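PDB 5GT5: pectate lyase from Paenibacillus sp. 0602, which catalyses the eliminative cleavage of pectate, and probably of partly methylated pectin, at internal sites of the polysaccharide, in all likelihood with the help of calcium. Local coordinates for residues A[58-63]-A[113-118]; A[71-76]-A[92-97]; A[296-301]-A[321-326]; A[341-346]-A[371-376]. The protein carries 1 engineered substitution. One frame throughout, in Å; residues are numbered along the deposited sequence.

Contact 1: residues A[58-63]-A[113-118]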
loop_
_atom_site.group_PDB
_atom_site.type_symbol
_atom_site.label_atom_id
_atom_site.label_comp_id
_atom_site.label_asym_id
_atom_site.label_seq_id
_atom_site.Cartn_x
_atom_site.Cartn_y
_atom_site.Cartn_z
ATOM N N LEU A 58 -13.424 -27.615 4.283
ATOM C CA LEU A 58 -12.528 -28.107 3.242
ATOM C C LEU A 58 -11.385 -28.917 3.814
ATOM O O LEU A 58 -10.671 -28.474 4.748
ATOM C CB LEU A 58 -11.961 -26.957 2.401
ATOM C CG LEU A 58 -12.962 -26.108 1.602
ATOM C CD1 LEU A 58 -12.220 -24.993 0.903
ATOM C CD2 LEU A 58 -13.697 -26.989 0.587
ATOM N N ASN A 59 -11.206 -30.120 3.279
ATOM C CA ASN A 59 -10.119 -31.013 3.673
ATOM C C ASN A 59 -9.089 -30.972 2.579
ATOM O O ASN A 59 -9.270 -31.563 1.501
ATOM C CB ASN A 59 -10.695 -32.417 3.850
ATOM C CG ASN A 59 -11.661 -32.461 4.985
ATOM O OD1 ASN A 59 -11.300 -32.111 6.094
ATOM N ND2 ASN A 59 -12.914 -32.808 4.708
ATOM N N LEU A 60 -8.017 -30.225 2.828
ATOM C CA LEU A 60 -7.154 -29.758 1.751
ATOM C C LEU A 60 -5.757 -30.396 1.724
ATOM O O LEU A 60 -4.829 -29.879 1.105
ATOM C CB LEU A 60 -7.058 -28.216 1.803
ATOM C CG LEU A 60 -8.383 -27.473 1.686
ATOM C CD1 LEU A 60 -8.157 -25.974 1.841
ATOM C CD2 LEU A 60 -9.057 -27.789 0.335
ATOM N N GLY A 61 -5.601 -31.536 2.395
ATOM C CA GLY A 61 -4.313 -32.221 2.360
ATOM C C GLY A 61 -3.944 -32.745 0.985
ATOM O O GLY A 61 -4.822 -33.143 0.208
ATOM N N TRP A 62 -2.648 -32.763 0.694
ATOM C CA TRP A 62 -2.159 -33.089 -0.653
ATOM C C TRP A 62 -2.602 -34.475 -1.136
ATOM O O TRP A 62 -2.854 -34.644 -2.327
ATOM C CB TRP A 62 -0.645 -32.967 -0.676
ATOM C CG TRP A 62 -0.036 -33.125 -2.009
ATOM C CD1 TRP A 62 0.663 -34.203 -2.454
ATOM C CD2 TRP A 62 -0.044 -32.173 -3.072
ATOM N NE1 TRP A 62 1.109 -33.972 -3.739
ATOM C CE2 TRP A 62 0.675 -32.730 -4.137
ATOM C CE3 TRP A 62 -0.599 -30.890 -3.231
ATOM C CZ2 TRP A 62 0.856 -32.060 -5.351
ATOM C CZ3 TRP A 62 -0.409 -30.229 -4.421
ATOM C CH2 TRP A 62 0.314 -30.812 -5.468
ATOM N N ASN A 63 -2.718 -35.447 -0.225
ATOM C CA ASN A 63 -3.162 -36.801 -0.601
ATOM C C ASN A 63 -4.668 -37.035 -0.635
ATOM O O ASN A 63 -5.113 -38.098 -1.080
ATOM C CB ASN A 63 -2.540 -37.846 0.338
ATOM C CG ASN A 63 -1.042 -37.786 0.354
ATOM O OD1 ASN A 63 -0.408 -37.489 -0.665
ATOM N ND2 ASN A 63 -0.449 -38.076 1.512
ATOM N N LYS A 113 -8.765 -27.240 6.655
ATOM C CA LYS A 113 -7.972 -28.285 7.324
ATOM C C LYS A 113 -6.866 -28.823 6.440
ATOM O O LYS A 113 -7.046 -28.970 5.227
ATOM C CB LYS A 113 -8.876 -29.441 7.758
ATOM C CG LYS A 113 -9.884 -29.073 8.828
ATOM C CD LYS A 113 -10.566 -30.347 9.394
ATOM C CE LYS A 113 -11.795 -30.693 8.605
ATOM N NZ LYS A 113 -12.176 -32.159 8.716
ATOM N N HIS A 114 -5.715 -29.097 7.058
ATOM C CA HIS A 114 -4.605 -29.821 6.423
ATOM C C HIS A 114 -3.889 -28.994 5.402
ATOM O O HIS A 114 -3.251 -29.535 4.497
ATOM C CB HIS A 114 -5.044 -31.180 5.833
ATOM C CG HIS A 114 -5.949 -31.929 6.755
ATOM N ND1 HIS A 114 -6.993 -32.718 6.309
ATOM C CD2 HIS A 114 -6.022 -31.916 8.105
ATOM C CE1 HIS A 114 -7.641 -33.200 7.362
ATOM N NE2 HIS A 114 -7.066 -32.738 8.460
ATOM N N ALA A 115 -3.967 -27.673 5.549
ATOM C CA ALA A 115 -3.273 -26.780 4.600
ATOM C C ALA A 115 -2.816 -25.476 5.202
ATOM O O ALA A 115 -3.530 -24.856 5.993
ATOM C CB ALA A 115 -4.097 -26.501 3.333
ATOM N N ALA A 116 -1.631 -25.050 4.774
ATOM C CA ALA A 116 -1.115 -23.708 5.058
ATOM C C ALA A 116 -1.487 -22.769 3.921
ATOM O O ALA A 116 -1.507 -23.177 2.754
ATOM C CB ALA A 116 0.416 -23.752 5.151
ATOM N N ILE A 117 -1.769 -21.513 4.260
ATOM C CA ILE A 117 -2.019 -20.454 3.266
ATOM C C ILE A 117 -0.865 -19.466 3.288
ATOM O O ILE A 117 -0.467 -18.986 4.354
ATOM C CB ILE A 117 -3.328 -19.724 3.507
ATOM C CG1 ILE A 117 -4.494 -20.710 3.298
ATOM C CG2 ILE A 117 -3.461 -18.495 2.520
ATOM C CD1 ILE A 117 -5.835 -20.117 3.569
ATOM N N SER A 118 -0.310 -19.186 2.112
ATOM C CA SER A 118 0.741 -18.190 1.960
ATOM C C SER A 118 0.202 -17.101 1.051
ATOM O O SER A 118 -0.260 -17.384 -0.056
ATOM C CB SER A 118 1.972 -18.843 1.343
ATOM O OG SER A 118 2.973 -17.891 1.001
HETATM O O HOH W 1 -14.978 -32.751 6.771
#

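Contact 2: residues A[71-76]-A[92-97]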
loop_
_atom_site.group_PDB
_atom_site.type_symbol
_atom_site.label_atom_id
_atom_site.label_comp_id
_atom_site.label_asym_id
_atom_site.label_seq_id
_atom_site.Cartn_x
_atom_site.Cartn_y
_atom_site.Cartn_z
ATOM N N THR A 71 -2.121 -28.740 -8.276
ATOM C CA THR A 71 -1.423 -27.862 -9.190
ATOM C C THR A 71 -1.488 -26.472 -8.582
ATOM O O THR A 71 -2.386 -26.224 -7.789
ATOM C CB THR A 71 -2.114 -27.904 -10.613
ATOM O OG1 THR A 71 -1.301 -27.199 -11.552
ATOM C CG2 THR A 71 -3.543 -27.338 -10.588
ATOM N N SER A 72 -0.571 -25.583 -8.958
ATOM C CA SER A 72 -0.613 -24.204 -8.459
ATOM C C SER A 72 -2.029 -23.677 -8.574
ATOM O O SER A 72 -2.679 -23.837 -9.620
ATOM C CB SER A 72 0.346 -23.283 -9.213
ATOM O OG SER A 72 1.654 -23.806 -9.183
ATOM N N PRO A 73 -2.544 -23.045 -7.511
ATOM C CA PRO A 73 -1.829 -22.543 -6.318
ATOM C C PRO A 73 -1.588 -23.541 -5.193
ATOM O O PRO A 73 -1.098 -23.103 -4.153
ATOM C CB PRO A 73 -2.780 -21.466 -5.800
ATOM C CG PRO A 73 -4.155 -22.029 -6.129
ATOM C CD PRO A 73 -3.975 -22.695 -7.494
ATOM N N PHE A 74 -1.955 -24.811 -5.349
ATOM C CA PHE A 74 -1.618 -25.851 -4.359
ATOM C C PHE A 74 -0.267 -26.472 -4.638
ATOM O O PHE A 74 0.089 -26.710 -5.798
ATOM C CB PHE A 74 -2.616 -27.006 -4.424
ATOM C CG PHE A 74 -3.950 -26.744 -3.766
ATOM C CD1 PHE A 74 -4.868 -25.848 -4.331
ATOM C CD2 PHE A 74 -4.335 -27.472 -2.635
ATOM C CE1 PHE A 74 -6.120 -25.636 -3.743
ATOM C CE2 PHE A 74 -5.590 -27.270 -2.033
ATOM C CZ PHE A 74 -6.494 -26.373 -2.591
ATOM N N ALA A 75 0.467 -26.782 -3.570
ATOM C CA ALA A 75 1.680 -27.577 -3.674
ATOM C C ALA A 75 1.741 -28.489 -2.470
ATOM O O ALA A 75 1.113 -28.211 -1.447
ATOM C CB ALA A 75 2.891 -26.697 -3.697
ATOM N N LYS A 76 2.503 -29.562 -2.584
ATOM C CA LYS A 76 2.729 -30.430 -1.428
ATOM C C LYS A 76 3.603 -29.688 -0.412
ATOM O O LYS A 76 4.630 -29.102 -0.770
ATOM C CB LYS A 76 3.431 -31.727 -1.852
ATOM C CG LYS A 76 3.497 -32.752 -0.732
ATOM C CD LYS A 76 4.302 -33.994 -1.128
ATOM C CE LYS A 76 5.803 -33.678 -1.156
ATOM N NZ LYS A 76 6.420 -33.326 0.179
ATOM N N SER A 92 -1.030 -29.578 2.393
ATOM C CA SER A 92 -0.751 -28.711 1.246
ATOM C C SER A 92 -0.307 -27.334 1.684
ATOM O O SER A 92 -0.512 -26.924 2.845
ATOM C CB SER A 92 -2.007 -28.541 0.392
ATOM O OG SER A 92 -2.439 -29.794 -0.152
ATOM N N LYS A 93 0.336 -26.630 0.760
ATOM C CA LYS A 93 0.579 -25.199 0.893
ATOM C C LYS A 93 -0.125 -24.515 -0.265
ATOM O O LYS A 93 0.104 -24.859 -1.423
ATOM C CB LYS A 93 2.068 -24.870 0.848
ATOM C CG LYS A 93 2.306 -23.388 1.049
ATOM C CD LYS A 93 3.773 -23.009 0.918
ATOM C CE LYS A 93 4.499 -23.303 2.199
ATOM N NZ LYS A 93 5.924 -22.830 2.125
ATOM N N ILE A 94 -1.000 -23.561 0.056
ATOM C CA ILE A 94 -1.789 -22.854 -0.955
ATOM C C ILE A 94 -1.288 -21.434 -1.023
ATOM O O ILE A 94 -1.340 -20.702 -0.027
ATOM C CB ILE A 94 -3.273 -22.872 -0.600
ATOM C CG1 ILE A 94 -3.782 -24.322 -0.436
ATOM C CG2 ILE A 94 -4.035 -22.125 -1.667
ATOM C CD1 ILE A 94 -5.086 -24.458 0.291
ATOM N N THR A 95 -0.743 -21.056 -2.182
ATOM C CA THR A 95 -0.115 -19.745 -2.326
ATOM C C THR A 95 -0.984 -18.797 -3.140
ATOM O O THR A 95 -1.163 -19.005 -4.355
ATOM C CB THR A 95 1.277 -19.845 -2.975
ATOM O OG1 THR A 95 2.112 -20.658 -2.147
ATOM C CG2 THR A 95 1.921 -18.470 -3.068
ATOM N N VAL A 96 -1.474 -17.754 -2.473
ATOM C CA VAL A 96 -2.243 -16.684 -3.081
ATOM C C VAL A 96 -1.248 -15.633 -3.503
ATOM O O VAL A 96 -0.660 -14.953 -2.636
ATOM C CB VAL A 96 -3.212 -16.101 -2.028
ATOM C CG1 VAL A 96 -3.987 -14.918 -2.552
ATOM C CG2 VAL A 96 -4.197 -17.193 -1.545
ATOM N N ASP A 97 -1.044 -15.497 -4.818
ATOM C CA ASP A 97 0.082 -14.737 -5.362
ATOM C C ASP A 97 -0.412 -13.672 -6.335
ATOM O O ASP A 97 -1.166 -13.961 -7.268
ATOM C CB ASP A 97 1.025 -15.702 -6.109
ATOM C CG ASP A 97 2.354 -15.071 -6.515
ATOM O OD1 ASP A 97 2.564 -13.855 -6.346
ATOM O OD2 ASP A 97 3.209 -15.828 -7.023
#

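Contact 3: residues A[296-301]-A[321-326]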
loop_
_atom_site.group_PDB
_atom_site.type_symbol
_atom_site.label_atom_id
_atom_site.label_comp_id
_atom_site.label_asym_id
_atom_site.label_seq_id
_atom_site.Cartn_x
_atom_site.Cartn_y
_atom_site.Cartn_z
ATOM N N ASP A 296 -4.779 -22.437 31.359
ATOM C CA ASP A 296 -4.576 -23.874 31.240
ATOM C C ASP A 296 -3.121 -24.243 31.021
ATOM O O ASP A 296 -2.629 -25.262 31.523
ATOM C CB ASP A 296 -5.451 -24.436 30.138
ATOM C CG ASP A 296 -6.883 -23.975 30.245
ATOM O OD1 ASP A 296 -7.501 -24.237 31.288
ATOM O OD2 ASP A 296 -7.385 -23.328 29.292
ATOM N N ALA A 297 -2.390 -23.416 30.296
ATOM C CA ALA A 297 -0.962 -23.664 30.165
ATOM C C ALA A 297 -0.238 -23.570 31.514
ATOM O O ALA A 297 0.642 -24.394 31.826
ATOM C CB ALA A 297 -0.356 -22.697 29.167
ATOM N N ARG A 298 -0.629 -22.580 32.311
ATOM C CA ARG A 298 -0.027 -22.363 33.639
ATOM C C ARG A 298 -0.310 -23.593 34.515
ATOM O O ARG A 298 0.585 -24.098 35.218
ATOM C CB ARG A 298 -0.607 -21.077 34.263
ATOM C CG ARG A 298 0.039 -20.670 35.603
ATOM C CD ARG A 298 1.404 -20.191 35.370
ATOM N NE ARG A 298 2.017 -19.578 36.551
ATOM C CZ ARG A 298 3.288 -19.202 36.554
ATOM N NH1 ARG A 298 4.035 -19.405 35.481
ATOM N NH2 ARG A 298 3.831 -18.652 37.643
ATOM N N ALA A 299 -1.533 -24.107 34.444
ATOM C CA ALA A 299 -1.866 -25.356 35.163
ATOM C C ALA A 299 -1.014 -26.533 34.698
ATOM O O ALA A 299 -0.501 -27.315 35.514
ATOM C CB ALA A 299 -3.345 -25.680 35.039
ATOM N N ALA A 300 -0.831 -26.664 33.389
ATOM C CA ALA A 300 -0.055 -27.778 32.835
ATOM C C ALA A 300 1.381 -27.729 33.323
ATOM O O ALA A 300 2.000 -28.773 33.537
ATOM C CB ALA A 300 -0.128 -27.766 31.293
ATOM N N GLN A 301 1.915 -26.521 33.507
ATOM C CA GLN A 301 3.275 -26.366 34.004
ATOM C C GLN A 301 3.471 -27.040 35.363
ATOM O O GLN A 301 4.569 -27.523 35.637
ATOM C CB GLN A 301 3.626 -24.869 34.097
ATOM C CG GLN A 301 4.964 -24.551 34.789
ATOM C CD GLN A 301 6.184 -24.926 33.980
ATOM O OE1 GLN A 301 6.680 -24.129 33.173
ATOM N NE2 GLN A 301 6.728 -26.115 34.238
ATOM N N ILE A 321 6.441 -25.375 29.093
ATOM C CA ILE A 321 5.512 -24.261 28.900
ATOM C C ILE A 321 6.275 -22.948 28.867
ATOM O O ILE A 321 6.799 -22.502 29.879
ATOM C CB ILE A 321 4.478 -24.242 30.024
ATOM C CG1 ILE A 321 3.703 -25.560 30.069
ATOM C CG2 ILE A 321 3.519 -23.058 29.896
ATOM C CD1 ILE A 321 2.834 -25.808 28.855
ATOM N N THR A 322 6.354 -22.325 27.690
ATOM C CA THR A 322 6.858 -20.955 27.600
ATOM C C THR A 322 5.711 -20.076 28.037
ATOM O O THR A 322 4.540 -20.428 27.830
ATOM C CB THR A 322 7.299 -20.669 26.169
ATOM O OG1 THR A 322 8.420 -21.529 25.907
ATOM C CG2 THR A 322 7.724 -19.205 25.959
ATOM N N SER A 323 6.029 -18.974 28.713
ATOM C CA SER A 323 4.998 -18.111 29.306
ATOM C C SER A 323 5.294 -16.660 29.021
ATOM O O SER A 323 5.608 -15.879 29.923
ATOM C CB SER A 323 4.912 -18.390 30.816
ATOM O OG SER A 323 3.735 -17.847 31.387
ATOM N N ASN A 324 5.224 -16.320 27.734
ATOM C CA ASN A 324 5.486 -14.981 27.258
ATOM C C ASN A 324 4.223 -14.326 26.750
ATOM O O ASN A 324 3.248 -15.001 26.447
ATOM C CB ASN A 324 6.502 -14.985 26.117
ATOM C CG ASN A 324 7.908 -15.387 26.556
ATOM O OD1 ASN A 324 8.245 -15.396 27.756
ATOM N ND2 ASN A 324 8.745 -15.729 25.559
ATOM N N GLY A 325 4.245 -13.018 26.634
ATOM C CA GLY A 325 3.131 -12.256 26.088
ATOM C C GLY A 325 3.531 -11.515 24.820
ATOM O O GLY A 325 3.696 -12.130 23.753
ATOM N N ALA A 326 3.688 -10.198 24.923
ATOM C CA ALA A 326 4.105 -9.353 23.798
ATOM C C ALA A 326 5.616 -9.144 23.859
ATOM O O ALA A 326 6.200 -8.982 24.955
ATOM C CB ALA A 326 3.376 -7.988 23.880
HETATM O O HOH W 2 6.129 -21.719 32.371
HETATM O O HOH W 3 8.169 -25.202 31.340
#

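Contact 4: residues A[341-346]-A[371-376]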
loop_
_atom_site.group_PDB
_atom_site.type_symbol
_atom_site.label_atom_id
_atom_site.label_comp_id
_atom_site.label_asym_id
_atom_site.label_seq_id
_atom_site.Cartn_x
_atom_site.Cartn_y
_atom_site.Cartn_z
ATOM N N ILE A 341 -4.556 -9.760 30.655
ATOM C CA ILE A 341 -3.500 -10.769 30.605
ATOM C C ILE A 341 -3.607 -11.608 31.860
ATOM O O ILE A 341 -3.576 -11.071 32.984
ATOM C CB ILE A 341 -2.109 -10.103 30.514
ATOM C CG1 ILE A 341 -2.040 -9.270 29.215
ATOM C CG2 ILE A 341 -0.990 -11.135 30.512
ATOM C CD1 ILE A 341 -0.736 -8.519 29.033
ATOM N N LYS A 342 -3.734 -12.907 31.678
ATOM C CA LYS A 342 -3.891 -13.832 32.782
ATOM C C LYS A 342 -2.935 -14.994 32.680
ATOM O O LYS A 342 -2.916 -15.709 31.658
ATOM C CB LYS A 342 -5.339 -14.340 32.851
ATOM C CG LYS A 342 -5.589 -15.224 34.077
ATOM C CD LYS A 342 -7.048 -15.587 34.217
ATOM C CE LYS A 342 -7.254 -16.331 35.527
ATOM N NZ LYS A 342 -6.609 -17.658 35.491
ATOM N N ASP A 343 -2.161 -15.179 33.751
ATOM C CA ASP A 343 -1.301 -16.339 33.931
ATOM C C ASP A 343 -0.205 -16.444 32.876
ATOM O O ASP A 343 0.241 -17.527 32.515
ATOM C CB ASP A 343 -2.135 -17.611 34.069
ATOM C CG ASP A 343 -2.757 -17.739 35.457
ATOM O OD1 ASP A 343 -2.294 -17.019 36.370
ATOM O OD2 ASP A 343 -3.681 -18.570 35.643
ATOM N N VAL A 344 0.256 -15.280 32.443
ATOM C CA VAL A 344 1.445 -15.154 31.603
ATOM C C VAL A 344 2.556 -14.598 32.483
ATOM O O VAL A 344 2.434 -13.490 33.014
ATOM C CB VAL A 344 1.186 -14.209 30.408
ATOM C CG1 VAL A 344 2.480 -13.980 29.630
ATOM C CG2 VAL A 344 0.083 -14.790 29.481
ATOM N N GLN A 345 3.624 -15.364 32.661
ATOM C CA GLN A 345 4.669 -14.978 33.615
ATOM C C GLN A 345 5.503 -13.779 33.146
ATOM O O GLN A 345 5.927 -12.941 33.961
ATOM C CB GLN A 345 5.570 -16.173 33.910
ATOM C CG GLN A 345 6.605 -15.852 35.039
ATOM C CD GLN A 345 7.285 -17.088 35.587
ATOM O OE1 GLN A 345 6.867 -18.214 35.327
ATOM N NE2 GLN A 345 8.330 -16.878 36.375
ATOM N N TYR A 346 5.768 -13.705 31.841
ATOM C CA TYR A 346 6.628 -12.663 31.284
ATOM C C TYR A 346 5.848 -11.947 30.202
ATOM O O TYR A 346 6.094 -12.132 29.013
ATOM C CB TYR A 346 7.925 -13.251 30.705
ATOM C CG TYR A 346 8.732 -14.036 31.722
ATOM C CD1 TYR A 346 9.491 -13.374 32.671
ATOM C CD2 TYR A 346 8.725 -15.426 31.729
ATOM C CE1 TYR A 346 10.228 -14.091 33.621
ATOM C CE2 TYR A 346 9.461 -16.149 32.662
ATOM C CZ TYR A 346 10.209 -15.471 33.594
ATOM O OH TYR A 346 10.942 -16.198 34.512
ATOM N N TYR A 371 -3.873 -7.350 34.703
ATOM C CA TYR A 371 -2.930 -8.449 34.760
ATOM C C TYR A 371 -3.157 -9.279 36.009
ATOM O O TYR A 371 -3.409 -8.733 37.101
ATOM C CB TYR A 371 -1.500 -7.901 34.753
ATOM C CG TYR A 371 -0.446 -8.952 34.838
ATOM C CD1 TYR A 371 -0.106 -9.721 33.722
ATOM C CD2 TYR A 371 0.203 -9.203 36.041
ATOM C CE1 TYR A 371 0.892 -10.712 33.818
ATOM C CE2 TYR A 371 1.175 -10.185 36.158
ATOM C CZ TYR A 371 1.521 -10.939 35.042
ATOM O OH TYR A 371 2.500 -11.893 35.165
ATOM N N SER A 372 -3.054 -10.595 35.869
ATOM C CA SER A 372 -3.168 -11.520 37.000
ATOM C C SER A 372 -2.224 -12.687 36.785
ATOM O O SER A 372 -2.158 -13.234 35.687
ATOM C CB SER A 372 -4.602 -12.021 37.129
ATOM O OG SER A 372 -4.708 -12.973 38.186
ATOM N N LEU A 373 -1.479 -13.056 37.829
ATOM C CA LEU A 373 -0.603 -14.219 37.768
ATOM C C LEU A 373 -0.778 -14.991 39.069
ATOM O O LEU A 373 -0.500 -14.458 40.157
ATOM C CB LEU A 373 0.877 -13.815 37.598
ATOM C CG LEU A 373 1.860 -15.002 37.514
ATOM C CD1 LEU A 373 1.595 -15.806 36.235
ATOM C CD2 LEU A 373 3.330 -14.547 37.568
ATOM N N ASP A 374 -1.238 -16.232 38.964
ATOM C CA ASP A 374 -1.410 -17.095 40.139
ATOM C C ASP A 374 -2.271 -16.414 41.197
ATOM O O ASP A 374 -1.953 -16.460 42.386
ATOM C CB ASP A 374 -0.054 -17.497 40.723
ATOM C CG ASP A 374 0.834 -18.214 39.724
ATOM O OD1 ASP A 374 0.311 -18.966 38.878
ATOM O OD2 ASP A 374 2.059 -18.015 39.781
ATOM N N GLY A 375 -3.330 -15.752 40.757
ATOM C CA GLY A 375 -4.263 -15.109 41.662
ATOM C C GLY A 375 -4.008 -13.658 41.996
ATOM O O GLY A 375 -4.834 -13.031 42.672
ATOM N N SER A 376 -2.904 -13.097 41.506
ATOM C CA SER A 376 -2.616 -11.697 41.769
ATOM C C SER A 376 -3.583 -10.792 41.032
ATOM O O SER A 376 -4.375 -11.234 40.203
ATOM C CB SER A 376 -1.183 -11.353 41.371
ATOM O OG SER A 376 -1.060 -11.225 39.964
HETATM O O HOH W 4 -4.391 -15.725 38.019
#

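Contact 1: residues A[58-63]-A[113-118]
Asn59 and Lys113 each set CG opposite the carbonyl carbon and beside the backbone N (chi1 -65° and -66°), which sends the two side chains off the sheet side by side. The Lys113 chain then kinks at chi3 (-89°) and brings its end to the amide of Asn59. Lys113 NZ lies 2.8 Å from Asn59 OD1, in a weak hydrogen bond. One water accepts from Asn59 ND2 and, weakly, from Lys113 NZ, and so closes a small polar ring. Beneath it the backbones form a parallel bridge. Lys113 N donates to Leu58 O at 3.0 Å, and Leu60 N donates to Lys113 O at 2.9 Å. One residue of the second strand is thus bonded to the two neighbours of Asn59. An alanine in place of Lys113 would probably leave Asn59 OD1 without its ammonium partner and the amide tied to the water through ND2 alone.

Further along, Leu60 CB packs against Ala115 CB at 3.7 Å. His114 has a left-handed backbone conformation and turns its CB toward Gly61, whose N is 3.5 Å away. Both nitrogens of its ring are bonded, ND1 to Glu64 and NE2 to Glu134, which fixes the ring's rotation. Glu64 also accepts from Gly61 N and so joins the two segments. The bend at His114 separates strand 111-113, which pairs with 58-59, from strand 115-120, which pairs with 92-97. Short parallel strands meeting at such a corner are characteristic of the right-handed parallel beta-helix of polysaccharide lyase family 1.

Contact 2: residues A[71-76]-A[92-97]
Phe74 and Ile94 form a non-hydrogen-bonded antiparallel pair, Ala75 and Lys93 the hydrogen-bonded pair beside it, and the two strand axes approach to 4.6 Å with their directions 149° apart. Ala75 and Lys93 exchange two backbone bonds, Lys93 N to Ala75 O at 2.8 Å and Ala75 N to Lys93 O at 2.9 Å. Thr95 N adds a third, to Pro73 O, also 2.9 Å.

Phe74 and Ile94 point the same way from the sheet and lie side by side. Ile94 CG1 sits over the middle of the Phe74 ring, 3.8 Å from its centroid and 12° off the normal, a CH-pi contact. CD1 of Ile94 reaches past it to CE2 of Phe74 at 3.7 Å. Ser92 OG comes to the ring edge in plane, 3.9 Å from Phe74 CD2; its hydrogen bond goes to Leu60 O. Pro73 follows a cis peptide bond, and its CB rests 3.3 Å from Thr95 O. Phe74 N bonds back to Thr71 O, so residues 71-74 make a type VIa turn that leads the chain into the strand.

Helix 36-43 packs on Phe74 through Ala36, Leu39 and Ala40. Strand 74-76 is the outermost antiparallel strand of a sheet whose next members, 92-97 and 115-120, run parallel, as strands of successive beta-helix coils do. Helix 36-43 is consistent with the helix that caps the N-terminal end of the pectate lyase beta-helix.

Contact 3: residues A[296-301]-A[321-326]
Ile321 lays its side chain against one side of the helix that holds Ala297, Ala300 and Gln301. Its CG2 meets the carbonyl O of Ala297 at 3.7 Å and the CB of Ala297 at 4.0 Å. CD1, on the other branch, approaches Ala300 CB at 4.3 Å. With chi1 at 172° Gln301 swings CG away from its own N, and the bend at chi2 carries the amide past Ile321 in the opposite direction. Gln301 OE1 does not bond to the Ile321 backbone directly. Two waters each donate to Gln301 OE1 at 2.6 Å; one also donates to Ile321 O at 2.7 Å, and the other accepts from Ile321 N at 2.8 Å. Shortening Ile321 to an alanine would probably open a gap beside Ala297 and Ala300.

Further out, Asp272 OD1 accepts from Ala297 N and so ties down the first turn of the helix. Ser323 OG is bonded to Gln345 N. Arg298 reaches Gln345 OE1 and forms a salt bridge with Asp374. Ile239 of helix 233-241 touches both Ala300 and Ile321, so the Ile321 side chain lies between helix 233-241 and helix 295-301, just ahead of strand 324-329, which runs between strands 279-281 and 346-349.

Contact 4: residues A[341-346]-A[371-376]
Tyr371 sends its ring across Ile341 toward the backbone of Val344. Its CB lies 4.2 Å from Ile341 O, and CG is anti to the backbone N (chi1 179°). CD1 meets Ile341 CG2 at 3.6 Å, near the plane of the ring. CE1 comes to 3.3 Å from Val344 O, which lies in plane at the ring edge. At the tip, Tyr371 OH donates to Val344 O at 2.7 Å, from 22° outside the carbonyl plane. The ring is thereby anchored at its far end, while Pro347 and Pro388 also pack on it.

The backbones beside the ring are parallel, with Ile341 opposite Tyr371 and Lys342 opposite Ser372. Strands 340-342 and 369-372 are neighbours in the ladder that follows 291-293, stacked one coil on the next as in a parallel beta-helix. Ser372 N bonds to Ile341 O, and Asp343 N to Ser372 O.

Past the strands, Asp343 takes a left-handed backbone conformation and turns its carboxylate to the type I' turn from Leu373 to Ser376. Asp374 N donates to Asp343 OD1 at 2.9 Å, nearly along the C-O axis. A water donates to the same oxygen and to Ser372 OG and accepts from Gly375 N. Lys342 NZ forms a salt bridge to Asp343 OD2 at 3.1 Å, from above the carboxylate plane, and also donates to Thr295 OG1. Asp374 has its own cation, Arg298 of helix 295-301.

From the N terminus, contact 1 opens first, at strand 58-59, but contact 2 lies wholly within its loop and closes before it, 71-76 pairing with 92-97. The chain then returns at 113-118 and closes contact 1. The two touch, since strands 92-97 and 115-120 are sheet neighbours, and both lie toward the N-terminal end of the beta-helix. Contact 3 opens much later and brings the chain just ahead of strand 324-329 back to helix 295-301. Contact 4 follows in series, pairing strands 340-342 and 369-372. Contacts 3 and 4 also touch, whereas contacts 2 and 4 lie on opposite sides of the chain's centre, their own centres about 41 Å apart. No two contacts cross along the chain.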